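Esterase A (Caulobacter crescentus, PDB 5GKV) is a penicillin-binding protein homologue of the beta-lactamase family that probably hydrolyses ester bonds. Local coordinates at residues D212-H215 and D216-A219; E232-P235 and A236-A239. One frame throughout, in Å; residues are numbered along the deposited sequence.

Interaction 1 of 2, residues D212-H215 and D216-A219; sequences DSEH and DRVA
Glu-214 and Arg-217 lie side by side and point the same way from a run of successive turns on the surface, in the loop between strand 206-208 and helix 235-241 of this beta-lactamase-family fold. Their flat ends are turned well apart, with the carboxylate and guanidinium planes 78° from each other. The grip is side-on: in a salt bridge, Arg-217 NE at 2.9 Å and NH2 at 3.1 Å both donate to Glu-214 OE1, which sits at the guanidinium edge, in its plane. Seen from the carboxylate, both nitrogens come from the anti side, one on each face. The glutamate reaches them by bending at its second torsion (chi2 -47°), whereas the arginine is extended from CG to NE. The other carboxylate oxygen, OE2, is held by Ser-213 OG, which donates to it at 2.7 Å. The guanidinium is likewise shared, since its NH1 forms a salt bridge with Asp-205 and a hydrogen bond with the carbonyl of Asp-73, and Trp-207 touches both side chains. His-215 turns elsewhere: one face of its ring covers Asp-212 CA, while NE2 is hydrogen-bonded to Leu-210 O. In the backbone, Val-218 N closes a turn on His-215 O at 3.1 Å. A water molecule bridges the backbone, donating to Asp-212 O at 2.7 Å and accepting from Asp-216 N at 3.0 Å.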
loop_
_atom_site.group_PDB
_atom_site.type_symbol
_atom_site.label_atom_id
_atom_site.label_comp_id
_atom_site.label_asym_id
_atom_site.label_seq_id
_atom_site.Cartn_x
_atom_site.Cartn_y
_atom_site.Cartn_z
ATOM N N ASP A 212 3.419 -3.098 21.030
ATOM C CA ASP A 212 4.729 -3.615 21.422
ATOM C C ASP A 212 4.763 -5.137 21.506
ATOM O O ASP A 212 5.807 -5.744 21.227
ATOM C CB ASP A 212 5.154 -3.055 22.786
ATOM C CG ASP A 212 5.693 -1.633 22.718
ATOM O OD1 ASP A 212 5.363 -0.900 21.771
ATOM O OD2 ASP A 212 6.447 -1.245 23.637
ATOM N N SER A 213 3.655 -5.770 21.916
ATOM C CA SER A 213 3.636 -7.226 22.092
ATOM C C SER A 213 3.916 -7.983 20.795
ATOM O O SER A 213 4.287 -9.169 20.838
ATOM C CB SER A 213 2.285 -7.669 22.636
ATOM O OG SER A 213 1.255 -7.288 21.739
ATOM N N GLU A 214 3.731 -7.332 19.648
ATOM C CA GLU A 214 3.986 -7.934 18.344
ATOM C C GLU A 214 5.372 -7.620 17.789
ATOM O O GLU A 214 5.730 -8.149 16.728
ATOM C CB GLU A 214 2.933 -7.455 17.334
ATOM C CG GLU A 214 1.502 -7.572 17.822
ATOM C CD GLU A 214 1.216 -8.922 18.435
ATOM O OE1 GLU A 214 1.404 -9.954 17.746
ATOM O OE2 GLU A 214 0.808 -8.954 19.615
ATOM N N HIS A 215 6.158 -6.777 18.462
ATOM C CA HIS A 215 7.378 -6.277 17.828
ATOM C C HIS A 215 8.430 -7.364 17.648
ATOM O O HIS A 215 9.228 -7.287 16.711
ATOM C CB HIS A 215 7.967 -5.116 18.624
ATOM C CG HIS A 215 7.182 -3.849 18.498
ATOM N ND1 HIS A 215 7.656 -2.631 18.936
ATOM C CD2 HIS A 215 5.946 -3.613 17.995
ATOM C CE1 HIS A 215 6.746 -1.700 18.711
ATOM N NE2 HIS A 215 5.701 -2.269 18.136
ATOM N N ASP A 216 8.437 -8.388 18.507
ATOM C CA ASP A 216 9.491 -9.396 18.433
ATOM C C ASP A 216 9.389 -10.274 17.195
ATOM O O ASP A 216 10.383 -10.916 16.834
ATOM C CB ASP A 216 9.499 -10.281 19.687
ATOM C CG ASP A 216 10.001 -9.539 20.927
ATOM O OD1 ASP A 216 9.823 -10.069 22.055
ATOM O OD2 ASP A 216 10.569 -8.427 20.770
ATOM N N ARG A 217 8.230 -10.330 16.532
ATOM C CA ARG A 217 8.118 -11.125 15.310
ATOM C C ARG A 217 8.197 -10.273 14.044
ATOM O O ARG A 217 7.895 -10.768 12.949
ATOM C CB ARG A 217 6.831 -11.958 15.327
ATOM C CG ARG A 217 5.524 -11.177 15.307
ATOM C CD ARG A 217 4.377 -12.067 15.831
ATOM N NE ARG A 217 3.072 -11.408 15.804
ATOM C CZ ARG A 217 2.216 -11.479 14.786
ATOM N NH1 ARG A 217 2.528 -12.174 13.697
ATOM N NH2 ARG A 217 1.045 -10.860 14.852
ATOM N N VAL A 218 8.601 -9.014 14.173
ATOM C CA VAL A 218 8.793 -8.135 13.025
ATOM C C VAL A 218 10.172 -8.390 12.425
ATOM O O VAL A 218 11.184 -8.381 13.137
ATOM C CB VAL A 218 8.631 -6.667 13.439
ATOM C CG1 VAL A 218 9.087 -5.738 12.296
ATOM C CG2 VAL A 218 7.191 -6.394 13.801
ATOM N N ALA A 219 10.218 -8.596 11.109
ATOM C CA ALA A 219 11.470 -8.903 10.431
ATOM C C ALA A 219 12.396 -7.698 10.423
ATOM O O ALA A 219 11.947 -6.559 10.319
ATOM C CB ALA A 219 11.189 -9.335 8.990
HETATM O O HOH W 1 7.406 -7.960 21.299
HETATM O O HOH W 2 11.872 -7.904 15.646
#

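Interaction 2 of 2, residues E232-P235 and A236-A239; sequences EINP and AVEA
Glu-232 O meets Val-237 CG1 at 3.8 Å as the extended chain enters helix 235-241. From Ile-233 the CG2 branch, anti to the backbone N, reaches over to the glutamate of the first turn and lies 3.4 Å from Glu-238 CG; the two side chains cross obliquely, and Glu-238 is bent at chi2. The CD1 end of the isoleucine approaches Val-237 CG1 more loosely. Asn-234 comes next and does most of the polar work. Its CG stands between the backbone N and carbonyl carbon (chi1 63°), which swings OD1 back over the first turn. There OD1 accepts a nearly straight bond from Val-237 N at 2.9 Å, with the donor tilted 33° from the amide carbonyl plane, and a weak, strongly bent one from Ala-236 N. Val-237 crosses the asparagine at about a right angle, its CG1 3.3 Å from Asn-234 N. The other end of the amide, ND2, is hydrogen-bonded to Leu-310 O, so both ends fix its rotation. Asn-234 O then receives Glu-238 N at 2.9 Å, nearly along the C=O axis. Pro-235, the first helical residue, has no N-H to satisfy, and its carbonyl accepts from Ala-239 N at 3.0 Å. These last two are the first regular helix bonds; OD1 accepting from Val-237 N, and weakly from Ala-236 N, makes the classical asparagine N-cap, followed by proline at the first helical position.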
loop_
_atom_site.group_PDB
_atom_site.type_symbol
_atom_site.label_atom_id
_atom_site.label_comp_id
_atom_site.label_asym_id
_atom_site.label_seq_id
_atom_site.Cartn_x
_atom_site.Cartn_y
_atom_site.Cartn_z
ATOM N N GLU A 232 13.191 13.498 -13.820
ATOM C CA GLU A 232 13.675 14.863 -13.720
ATOM C C GLU A 232 13.217 15.480 -12.405
ATOM O O GLU A 232 12.098 15.248 -11.940
ATOM C CB GLU A 232 13.192 15.701 -14.906
ATOM C CG GLU A 232 13.468 15.067 -16.286
ATOM C CD GLU A 232 14.959 14.797 -16.558
ATOM O OE1 GLU A 232 15.267 14.119 -17.573
ATOM O OE2 GLU A 232 15.811 15.257 -15.760
ATOM N N ILE A 233 14.118 16.239 -11.793
ATOM C CA ILE A 233 13.814 16.947 -10.562
ATOM C C ILE A 233 12.777 18.032 -10.838
ATOM O O ILE A 233 12.782 18.675 -11.898
ATOM C CB ILE A 233 15.117 17.516 -9.976
ATOM C CG1 ILE A 233 16.113 16.376 -9.689
ATOM C CG2 ILE A 233 14.853 18.356 -8.743
ATOM C CD1 ILE A 233 15.603 15.271 -8.740
ATOM N N ASN A 234 11.845 18.192 -9.908
ATOM C CA ASN A 234 10.837 19.241 -9.944
ATOM C C ASN A 234 10.396 19.458 -8.504
ATOM O O ASN A 234 10.766 18.680 -7.615
ATOM C CB ASN A 234 9.667 18.864 -10.872
ATOM C CG ASN A 234 8.896 17.627 -10.407
ATOM O OD1 ASN A 234 8.451 17.556 -9.269
ATOM N ND2 ASN A 234 8.730 16.650 -11.304
ATOM N N PRO A 235 9.642 20.529 -8.224
ATOM C CA PRO A 235 9.348 20.822 -6.808
ATOM C C PRO A 235 8.577 19.709 -6.093
ATOM O O PRO A 235 8.726 19.556 -4.874
ATOM C CB PRO A 235 8.544 22.125 -6.877
ATOM C CG PRO A 235 9.052 22.790 -8.171
ATOM C CD PRO A 235 9.231 21.644 -9.113
ATOM N N ALA A 236 7.782 18.924 -6.823
ATOM C CA ALA A 236 6.992 17.860 -6.204
ATOM C C ALA A 236 7.874 16.688 -5.797
ATOM O O ALA A 236 7.804 16.216 -4.657
ATOM C CB ALA A 236 5.887 17.398 -7.161
ATOM N N VAL A 237 8.715 16.201 -6.712
ATOM C CA VAL A 237 9.598 15.096 -6.336
ATOM C C VAL A 237 10.596 15.563 -5.281
ATOM O O VAL A 237 10.893 14.832 -4.333
ATOM C CB VAL A 237 10.289 14.483 -7.578
ATOM C CG1 VAL A 237 11.255 15.444 -8.195
ATOM C CG2 VAL A 237 11.004 13.156 -7.225
ATOM N N GLU A 238 11.076 16.809 -5.393
ATOM C CA GLU A 238 11.969 17.375 -4.382
ATOM C C GLU A 238 11.348 17.325 -2.991
ATOM O O GLU A 238 11.964 16.829 -2.037
ATOM C CB GLU A 238 12.307 18.824 -4.724
ATOM C CG GLU A 238 13.364 19.011 -5.768
ATOM C CD GLU A 238 14.716 19.320 -5.155
ATOM O OE1 GLU A 238 15.731 19.118 -5.858
ATOM O OE2 GLU A 238 14.755 19.754 -3.977
ATOM N N ALA A 239 10.136 17.870 -2.851
ATOM C CA ALA A 239 9.477 17.884 -1.548
ATOM C C ALA A 239 9.136 16.469 -1.086
ATOM O O ALA A 239 9.236 16.159 0.111
ATOM C CB ALA A 239 8.223 18.756 -1.603
#

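Both interactions are local, and both belong to the long connection that leaves strand 206-208 and ends in helix 235-241, yet their centres lie 35 Å apart and their nearest atoms about 25 Å. Interaction 1 is a surface contact in which opposite charges meet and water bridges the backbone; its partners tie it to strand 206-208 and helix 253-258. Interaction 2 is partly buried: Ala-236, Val-237 and Ala-239 are enclosed, with Phe-161, Phe-230 and Phe-242 among the neighbours of the first two. The N-H of Asp-216 is met by water, whereas that of Val-237 is met by the side-chain amide oxygen of Asn-234.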